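Local coordinates for uncharacterized protein lp_2219 (Lactobacillus plantarum, PDB 3HFQ), which is of unknown function but belongs to the lactonase family of seven-bladed beta-propellers and may therefore act on lactone-like substrates, at residues G186-Y200 against L203-Y216. The protein carries 1 engineered substitution. Residues are numbered along the deposited sequence; the frame is centred on the assembly and turned at random.
Sequences GFGPRHLVFSPDGQY and LAGELSSQIASLKY. With PO4 (phosphate ion), chain C.
R190 N donates to A204 O (2.9 Å) and A204 N returns a bond to H191 O (2.8 Å), pairing the first two strands of one four-stranded blade of a seven-bladed beta-propeller. P189 stands opposite G205 and L192 opposite L203, both as antiparallel non-hydrogen-bonded pairs; the extra residue between P189 and L192 marks a beta bulge. Beyond the 195-198 turn the next strand pairs with 210-216, where Y216 N donates to Q199 O.

Among the charged groups, R190 and E206 form a salt bridge, NE to OE1 3.1 Å, with guanidinium and carboxylate planes 46° apart. With CG anti to the backbone N (chi1 -168°), the extended R190 chain brings its guanidinium edge to a phosphate ion, probably from the crystallisation liquor: NE and NH2 both donate to phosphate O2. R259 gives E206 a second cationic partner and, with H144, also binds the phosphate. This anion site is consistent with a ligand pocket, though none is established. R190 NH1 lies over the centre of the H191 ring.

Apolar packing centres on F187, whose ring lies where a CB on G205 would be, with CE1 3.4 Å from G205 CA. L203 CD2 and A212 CB also touch this ring, while L203 CD1 packs against P189 and L192. Farther along the blade, F194 turns its edge to one face of Y216, planes at 76°, with CE2 3.6 Å from Y216 CG; the Y216 hydroxyl bonds to D151.

At the end of the contact, K215 bends alongside Q199, and its NZ donates to both Q199 O (3.2 Å) and Q199 OE1 (2.8 Å), approaching OE1 from above the amide plane.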
ATOM      1  N   GLY A 186       6.247  15.116 -13.146  1.00 14.33           N
ATOM      2  CA  GLY A 186       7.176  14.892 -12.050  1.00 15.37           C
ATOM      3  C   GLY A 186       6.535  14.639 -10.695  1.00 14.58           C
ATOM      4  O   GLY A 186       7.233  14.445  -9.696  1.00 13.14           O
ATOM      5  N   PHE A 187       5.209  14.645 -10.651  1.00 14.75           N
ATOM      6  CA  PHE A 187       4.491  14.409  -9.403  1.00 17.53           C
ATOM      7  C   PHE A 187       4.821  13.017  -8.874  1.00 15.08           C
ATOM      8  O   PHE A 187       5.043  12.837  -7.677  1.00 14.50           O
ATOM      9  CB  PHE A 187       2.979  14.550  -9.627  1.00 13.53           C
ATOM     10  CG  PHE A 187       2.155  14.396  -8.372  1.00 15.45           C
ATOM     11  CD1 PHE A 187       1.586  13.171  -8.040  1.00 13.75           C
ATOM     12  CD2 PHE A 187       1.954  15.480  -7.519  1.00 17.46           C
ATOM     13  CE1 PHE A 187       0.824  13.025  -6.876  1.00 10.99           C
ATOM     14  CE2 PHE A 187       1.199  15.349  -6.355  1.00 14.40           C
ATOM     15  CZ  PHE A 187       0.630  14.117  -6.031  1.00 13.37           C
ATOM     16  N   GLY A 188       4.864  12.041  -9.780  1.00 11.77           N
ATOM     17  CA  GLY A 188       5.174  10.670  -9.404  1.00  9.64           C
ATOM     18  C   GLY A 188       4.163  10.048  -8.458  1.00 12.72           C
ATOM     19  O   GLY A 188       4.530   9.623  -7.360  1.00 14.07           O
ATOM     20  N   PRO A 189       2.882   9.960  -8.860  1.00 11.93           N
ATOM     21  CA  PRO A 189       1.822   9.380  -8.024  1.00 10.35           C
ATOM     22  C   PRO A 189       2.111   7.918  -7.694  1.00 11.87           C
ATOM     23  O   PRO A 189       2.567   7.167  -8.551  1.00  9.67           O
ATOM     24  CB  PRO A 189       0.577   9.556  -8.885  1.00  7.00           C
ATOM     25  CG  PRO A 189       1.127   9.380 -10.280  1.00 10.64           C
ATOM     26  CD  PRO A 189       2.392  10.212 -10.229  1.00  8.02           C
ATOM     27  N   ARG A 190       1.824   7.512  -6.462  1.00 10.48           N
ATOM     28  CA  ARG A 190       2.124   6.147  -6.037  1.00 10.42           C
ATOM     29  C   ARG A 190       0.921   5.381  -5.495  1.00 11.47           C
ATOM     30  O   ARG A 190       0.500   4.381  -6.082  1.00  8.50           O
ATOM     31  CB  ARG A 190       3.235   6.189  -4.983  1.00  8.30           C
ATOM     32  CG  ARG A 190       3.861   4.837  -4.631  1.00 10.33           C
ATOM     33  CD  ARG A 190       4.941   5.036  -3.567  1.00  8.93           C
ATOM     34  NE  ARG A 190       5.679   3.814  -3.260  1.00 12.83           N
ATOM     35  CZ  ARG A 190       5.272   2.873  -2.412  1.00 13.39           C
ATOM     36  NH1 ARG A 190       4.118   2.999  -1.765  1.00 11.79           N
ATOM     37  NH2 ARG A 190       6.032   1.804  -2.203  1.00 12.75           N
ATOM     38  N   HIS A 191       0.390   5.846  -4.366  1.00 11.34           N
ATOM     39  CA  HIS A 191      -0.767   5.225  -3.718  1.00 11.87           C
ATOM     40  C   HIS A 191      -1.808   6.292  -3.393  1.00 10.67           C
ATOM     41  O   HIS A 191      -1.496   7.482  -3.348  1.00  9.71           O
ATOM     42  CB  HIS A 191      -0.377   4.565  -2.386  1.00  9.66           C
ATOM     43  CG  HIS A 191       0.296   3.228  -2.526  1.00 12.27           C
ATOM     44  ND1 HIS A 191       0.431   2.367  -1.453  1.00 10.38           N
ATOM     45  CD2 HIS A 191       0.868   2.619  -3.578  1.00 11.11           C
ATOM     46  CE1 HIS A 191       1.063   1.280  -1.852  1.00 10.07           C
ATOM     47  NE2 HIS A 191       1.345   1.398  -3.136  1.00 10.22           N
ATOM     48  N   LEU A 192      -3.038   5.855  -3.153  1.00 10.46           N
ATOM     49  CA  LEU A 192      -4.119   6.761  -2.780  1.00 10.29           C
ATOM     50  C   LEU A 192      -5.039   6.056  -1.794  1.00 11.64           C
ATOM     51  O   LEU A 192      -4.936   4.844  -1.590  1.00  9.72           O
ATOM     52  CB  LEU A 192      -4.914   7.219  -4.016  1.00  9.36           C
ATOM     53  CG  LEU A 192      -5.753   6.260  -4.869  1.00  9.29           C
ATOM     54  CD1 LEU A 192      -7.001   5.798  -4.115  1.00  9.73           C
ATOM     55  CD2 LEU A 192      -6.174   6.993  -6.138  1.00 11.19           C
ATOM     56  N   VAL A 193      -5.928   6.823  -1.173  1.00  9.75           N
ATOM     57  CA  VAL A 193      -6.883   6.278  -0.221  1.00  9.35           C
ATOM     58  C   VAL A 193      -8.136   7.151  -0.287  1.00 13.97           C
ATOM     59  O   VAL A 193      -8.040   8.375  -0.379  1.00 10.38           O
ATOM     60  CB  VAL A 193      -6.306   6.270   1.225  1.00  9.33           C
ATOM     61  CG1 VAL A 193      -6.025   7.698   1.701  1.00  5.31           C
ATOM     62  CG2 VAL A 193      -7.267   5.563   2.163  1.00 11.15           C
ATOM     63  N   PHE A 194      -9.305   6.516  -0.269  1.00 11.47           N
ATOM     64  CA  PHE A 194     -10.572   7.236  -0.335  1.00 12.97           C
ATOM     65  C   PHE A 194     -11.138   7.549   1.042  1.00 13.66           C
ATOM     66  O   PHE A 194     -10.882   6.831   2.010  1.00 10.19           O
ATOM     67  CB  PHE A 194     -11.625   6.423  -1.105  1.00 10.87           C
ATOM     68  CG  PHE A 194     -11.514   6.531  -2.598  1.00 12.08           C
ATOM     69  CD1 PHE A 194     -10.731   5.639  -3.321  1.00 11.84           C
ATOM     70  CD2 PHE A 194     -12.206   7.523  -3.284  1.00 13.22           C
ATOM     71  CE1 PHE A 194     -10.643   5.733  -4.711  1.00 12.85           C
ATOM     72  CE2 PHE A 194     -12.123   7.624  -4.675  1.00 12.02           C
ATOM     73  CZ  PHE A 194     -11.345   6.731  -5.385  1.00  9.65           C
ATOM     74  N   SER A 195     -11.923   8.618   1.107  1.00 12.03           N
ATOM     75  CA  SER A 195     -12.573   9.034   2.343  1.00 12.94           C
ATOM     76  C   SER A 195     -13.731   8.074   2.603  1.00 11.30           C
ATOM     77  O   SER A 195     -14.222   7.422   1.684  1.00 10.81           O
ATOM     78  CB  SER A 195     -13.111  10.459   2.203  1.00 13.24           C
ATOM     79  OG  SER A 195     -14.107  10.525   1.189  1.00 16.59           O
ATOM     80  N   PRO A 196     -14.192   7.987   3.860  1.00 14.68           N
ATOM     81  CA  PRO A 196     -15.298   7.102   4.240  1.00 18.66           C
ATOM     82  C   PRO A 196     -16.582   7.297   3.427  1.00 18.19           C
ATOM     83  O   PRO A 196     -17.286   6.327   3.143  1.00 19.07           O
ATOM     84  CB  PRO A 196     -15.500   7.417   5.723  1.00 23.16           C
ATOM     85  CG  PRO A 196     -14.130   7.817   6.173  1.00 20.25           C
ATOM     86  CD  PRO A 196     -13.668   8.701   5.037  1.00 15.83           C
ATOM     87  N   ASP A 197     -16.896   8.538   3.057  1.00 16.48           N
ATOM     88  CA  ASP A 197     -18.110   8.786   2.277  1.00 20.16           C
ATOM     89  C   ASP A 197     -17.877   8.636   0.777  1.00 18.15           C
ATOM     90  O   ASP A 197     -18.791   8.835  -0.025  1.00 14.28           O
ATOM     91  CB  ASP A 197     -18.697  10.174   2.584  1.00 20.38           C
ATOM     92  CG  ASP A 197     -17.758  11.314   2.226  1.00 24.97           C
ATOM     93  OD1 ASP A 197     -16.688  11.067   1.628  1.00 17.32           O
ATOM     94  OD2 ASP A 197     -18.104  12.473   2.542  1.00 23.68           O
ATOM     95  N   GLY A 198     -16.645   8.289   0.408  1.00 13.22           N
ATOM     96  CA  GLY A 198     -16.306   8.081  -0.990  1.00 14.17           C
ATOM     97  C   GLY A 198     -16.258   9.298  -1.895  1.00 15.09           C
ATOM     98  O   GLY A 198     -16.099   9.157  -3.109  1.00 17.45           O
ATOM     99  N   GLN A 199     -16.375  10.488  -1.315  1.00 10.58           N
ATOM    100  CA  GLN A 199     -16.366  11.728  -2.087  1.00 12.14           C
ATOM    101  C   GLN A 199     -14.970  12.264  -2.398  1.00 15.01           C
ATOM    102  O   GLN A 199     -14.779  12.974  -3.388  1.00 12.28           O
ATOM    103  CB  GLN A 199     -17.156  12.802  -1.336  1.00 17.18           C
ATOM    104  CG  GLN A 199     -18.628  12.474  -1.152  1.00 26.86           C
ATOM    105  CD  GLN A 199     -19.417  12.634  -2.436  1.00 42.47           C
ATOM    106  OE1 GLN A 199     -19.530  13.737  -2.974  1.00 46.28           O
ATOM    107  NE2 GLN A 199     -19.963  11.531  -2.938  1.00 44.38           N
ATOM    108  N   TYR A 200     -13.997  11.917  -1.558  1.00 15.27           N
ATOM    109  CA  TYR A 200     -12.627  12.396  -1.729  1.00 13.46           C
ATOM    110  C   TYR A 200     -11.581  11.290  -1.724  1.00 11.54           C
ATOM    111  O   TYR A 200     -11.789  10.219  -1.158  1.00 14.12           O
ATOM    112  CB  TYR A 200     -12.281  13.384  -0.608  1.00 10.98           C
ATOM    113  CG  TYR A 200     -13.198  14.582  -0.547  1.00 13.57           C
ATOM    114  CD1 TYR A 200     -12.925  15.729  -1.291  1.00 14.46           C
ATOM    115  CD2 TYR A 200     -14.363  14.552   0.217  1.00 14.32           C
ATOM    116  CE1 TYR A 200     -13.795  16.819  -1.281  1.00 16.55           C
ATOM    117  CE2 TYR A 200     -15.241  15.638   0.235  1.00 16.66           C
ATOM    118  CZ  TYR A 200     -14.950  16.766  -0.519  1.00 16.74           C
ATOM    119  OH  TYR A 200     -15.818  17.834  -0.520  1.00 21.62           O
ATOM    120  N   LEU A 203      -4.052  11.397  -2.773  1.00  9.88           N
ATOM    121  CA  LEU A 203      -3.012  10.759  -3.570  1.00  8.37           C
ATOM    122  C   LEU A 203      -1.596  11.128  -3.152  1.00  9.85           C
ATOM    123  O   LEU A 203      -1.238  12.304  -3.093  1.00  8.92           O
ATOM    124  CB  LEU A 203      -3.233  11.140  -5.037  1.00  6.51           C
ATOM    125  CG  LEU A 203      -2.234  10.716  -6.109  1.00 10.43           C
ATOM    126  CD1 LEU A 203      -2.360   9.224  -6.390  1.00  7.12           C
ATOM    127  CD2 LEU A 203      -2.508  11.521  -7.376  1.00 13.58           C
ATOM    128  N   ALA A 204      -0.782  10.117  -2.879  1.00 10.09           N
ATOM    129  CA  ALA A 204       0.591  10.368  -2.476  1.00 12.86           C
ATOM    130  C   ALA A 204       1.494  10.479  -3.696  1.00 14.37           C
ATOM    131  O   ALA A 204       1.462   9.628  -4.585  1.00 11.58           O
ATOM    132  CB  ALA A 204       1.080   9.257  -1.556  1.00 12.39           C
ATOM    133  N   GLY A 205       2.277  11.555  -3.735  1.00 10.66           N
ATOM    134  CA  GLY A 205       3.208  11.770  -4.824  1.00  9.46           C
ATOM    135  C   GLY A 205       4.584  11.403  -4.305  1.00 11.58           C
ATOM    136  O   GLY A 205       5.206  12.171  -3.576  1.00 12.45           O
ATOM    137  N   GLU A 206       5.054  10.220  -4.677  1.00 12.58           N
ATOM    138  CA  GLU A 206       6.350   9.744  -4.219  1.00 14.31           C
ATOM    139  C   GLU A 206       7.523  10.650  -4.563  1.00 13.23           C
ATOM    140  O   GLU A 206       8.249  11.102  -3.678  1.00 15.02           O
ATOM    141  CB  GLU A 206       6.643   8.352  -4.791  1.00 17.42           C
ATOM    142  CG  GLU A 206       8.027   7.834  -4.408  1.00 19.70           C
ATOM    143  CD  GLU A 206       8.389   6.528  -5.087  1.00 18.08           C
ATOM    144  OE1 GLU A 206       7.590   5.574  -5.007  1.00 14.98           O
ATOM    145  OE2 GLU A 206       9.481   6.455  -5.693  1.00 20.87           O
ATOM    146  N   LEU A 207       7.696  10.914  -5.853  1.00 13.26           N
ATOM    147  CA  LEU A 207       8.816  11.708  -6.345  1.00 12.94           C
ATOM    148  C   LEU A 207       8.855  13.182  -5.952  1.00 16.93           C
ATOM    149  O   LEU A 207       9.935  13.770  -5.855  1.00 16.83           O
ATOM    150  CB  LEU A 207       8.891  11.572  -7.869  1.00 12.91           C
ATOM    151  CG  LEU A 207       8.853  10.128  -8.388  1.00 12.38           C
ATOM    152  CD1 LEU A 207       8.848  10.126  -9.911  1.00 13.40           C
ATOM    153  CD2 LEU A 207      10.050   9.340  -7.854  1.00 14.28           C
ATOM    154  N   SER A 208       7.693  13.780  -5.717  1.00 12.46           N
ATOM    155  CA  SER A 208       7.631  15.192  -5.354  1.00 16.96           C
ATOM    156  C   SER A 208       7.363  15.418  -3.867  1.00 13.65           C
ATOM    157  O   SER A 208       7.298  16.562  -3.412  1.00 12.96           O
ATOM    158  CB  SER A 208       6.541  15.882  -6.171  1.00 16.34           C
ATOM    159  OG  SER A 208       5.283  15.267  -5.935  1.00 15.33           O
ATOM    160  N   SER A 209       7.215  14.334  -3.113  1.00 10.95           N
ATOM    161  CA  SER A 209       6.934  14.434  -1.682  1.00 10.11           C
ATOM    162  C   SER A 209       5.745  15.360  -1.442  1.00 10.78           C
ATOM    163  O   SER A 209       5.838  16.330  -0.690  1.00 11.36           O
ATOM    164  CB  SER A 209       8.160  14.960  -0.928  1.00 13.32           C
ATOM    165  OG  SER A 209       9.213  14.011  -0.963  1.00 14.64           O
ATOM    166  N   GLN A 210       4.627  15.043  -2.086  1.00 12.93           N
ATOM    167  CA  GLN A 210       3.409  15.837  -1.969  1.00 15.61           C
ATOM    168  C   GLN A 210       2.176  14.951  -1.869  1.00 11.96           C
ATOM    169  O   GLN A 210       2.227  13.755  -2.150  1.00 12.07           O
ATOM    170  CB  GLN A 210       3.233  16.726  -3.204  1.00 14.74           C
ATOM    171  CG  GLN A 210       4.309  17.761  -3.429  1.00 15.56           C
ATOM    172  CD  GLN A 210       4.093  18.534  -4.717  1.00 20.18           C
ATOM    173  OE1 GLN A 210       4.030  17.953  -5.800  1.00 19.47           O
ATOM    174  NE2 GLN A 210       3.980  19.851  -4.606  1.00 15.89           N
ATOM    175  N   ILE A 211       1.064  15.550  -1.459  1.00  8.11           N
ATOM    176  CA  ILE A 211      -0.200  14.835  -1.401  1.00  8.71           C
ATOM    177  C   ILE A 211      -1.206  15.702  -2.139  1.00 10.83           C
ATOM    178  O   ILE A 211      -1.292  16.906  -1.903  1.00 10.41           O
ATOM    179  CB  ILE A 211      -0.724  14.613   0.037  1.00 10.85           C
ATOM    180  CG1 ILE A 211       0.177  13.630   0.786  1.00 15.00           C
ATOM    181  CG2 ILE A 211      -2.154  14.044  -0.024  1.00  9.69           C
ATOM    182  CD1 ILE A 211      -0.270  13.356   2.219  1.00 17.57           C
ATOM    183  N   ALA A 212      -1.952  15.092  -3.048  1.00 10.60           N
ATOM    184  CA  ALA A 212      -2.961  15.817  -3.796  1.00 12.17           C
ATOM    185  C   ALA A 212      -4.331  15.413  -3.270  1.00 13.16           C
ATOM    186  O   ALA A 212      -4.610  14.222  -3.112  1.00 11.86           O
ATOM    187  CB  ALA A 212      -2.853  15.484  -5.280  1.00 14.30           C
ATOM    188  N   SER A 213      -5.174  16.394  -2.961  1.00  9.41           N
ATOM    189  CA  SER A 213      -6.524  16.082  -2.511  1.00 12.85           C
ATOM    190  C   SER A 213      -7.348  16.052  -3.792  1.00 13.22           C
ATOM    191  O   SER A 213      -7.225  16.948  -4.629  1.00 13.69           O
ATOM    192  CB  SER A 213      -7.068  17.163  -1.568  1.00 14.80           C
ATOM    193  OG  SER A 213      -6.487  17.070  -0.280  1.00 18.85           O
ATOM    194  N   LEU A 214      -8.175  15.023  -3.952  1.00 10.56           N
ATOM    195  CA  LEU A 214      -8.995  14.887  -5.152  1.00 12.89           C
ATOM    196  C   LEU A 214     -10.459  14.683  -4.801  1.00 14.59           C
ATOM    197  O   LEU A 214     -10.779  14.067  -3.784  1.00 11.78           O
ATOM    198  CB  LEU A 214      -8.544  13.675  -5.972  1.00  9.86           C
ATOM    199  CG  LEU A 214      -7.049  13.462  -6.226  1.00 12.42           C
ATOM    200  CD1 LEU A 214      -6.841  12.083  -6.833  1.00 13.37           C
ATOM    201  CD2 LEU A 214      -6.511  14.557  -7.145  1.00 12.45           C
ATOM    202  N   LYS A 215     -11.341  15.208  -5.646  1.00  9.68           N
ATOM    203  CA  LYS A 215     -12.773  15.022  -5.464  1.00  8.18           C
ATOM    204  C   LYS A 215     -13.134  13.914  -6.452  1.00 11.75           C
ATOM    205  O   LYS A 215     -12.745  13.973  -7.619  1.00 14.02           O
ATOM    206  CB  LYS A 215     -13.543  16.299  -5.823  1.00 14.52           C
ATOM    207  CG  LYS A 215     -15.061  16.164  -5.718  1.00 14.62           C
ATOM    208  CD  LYS A 215     -15.529  16.112  -4.268  1.00 21.84           C
ATOM    209  CE  LYS A 215     -17.022  15.805  -4.165  1.00 25.65           C
ATOM    210  NZ  LYS A 215     -17.331  14.419  -4.622  1.00 23.29           N
ATOM    211  N   TYR A 216     -13.858  12.902  -5.991  1.00 11.03           N
ATOM    212  CA  TYR A 216     -14.256  11.799  -6.863  1.00 10.50           C
ATOM    213  C   TYR A 216     -15.765  11.827  -7.078  1.00 12.18           C
ATOM    214  O   TYR A 216     -16.526  12.030  -6.136  1.00 12.86           O
ATOM    215  CB  TYR A 216     -13.857  10.459  -6.238  1.00 10.02           C
ATOM    216  CG  TYR A 216     -14.222   9.251  -7.076  1.00  9.91           C
ATOM    217  CD1 TYR A 216     -13.559   8.982  -8.274  1.00  9.56           C
ATOM    218  CD2 TYR A 216     -15.225   8.371  -6.665  1.00 11.31           C
ATOM    219  CE1 TYR A 216     -13.882   7.864  -9.041  1.00 13.62           C
ATOM    220  CE2 TYR A 216     -15.559   7.252  -7.425  1.00 14.33           C
ATOM    221  CZ  TYR A 216     -14.881   7.004  -8.611  1.00 15.57           C
ATOM    222  OH  TYR A 216     -15.194   5.889  -9.357  1.00 13.03           O
TER
HETATM  223  P   PO4 C 402       8.965   2.518  -5.163  1.00 18.55           P
HETATM  224  O1  PO4 C 402      10.523   2.655  -4.976  1.00 21.26           O
HETATM  225  O2  PO4 C 402       8.237   2.885  -3.816  1.00 16.27           O
HETATM  226  O3  PO4 C 402       8.480   3.486  -6.309  1.00 26.00           O
HETATM  227  O4  PO4 C 402       8.610   1.030  -5.552  1.00 24.62           O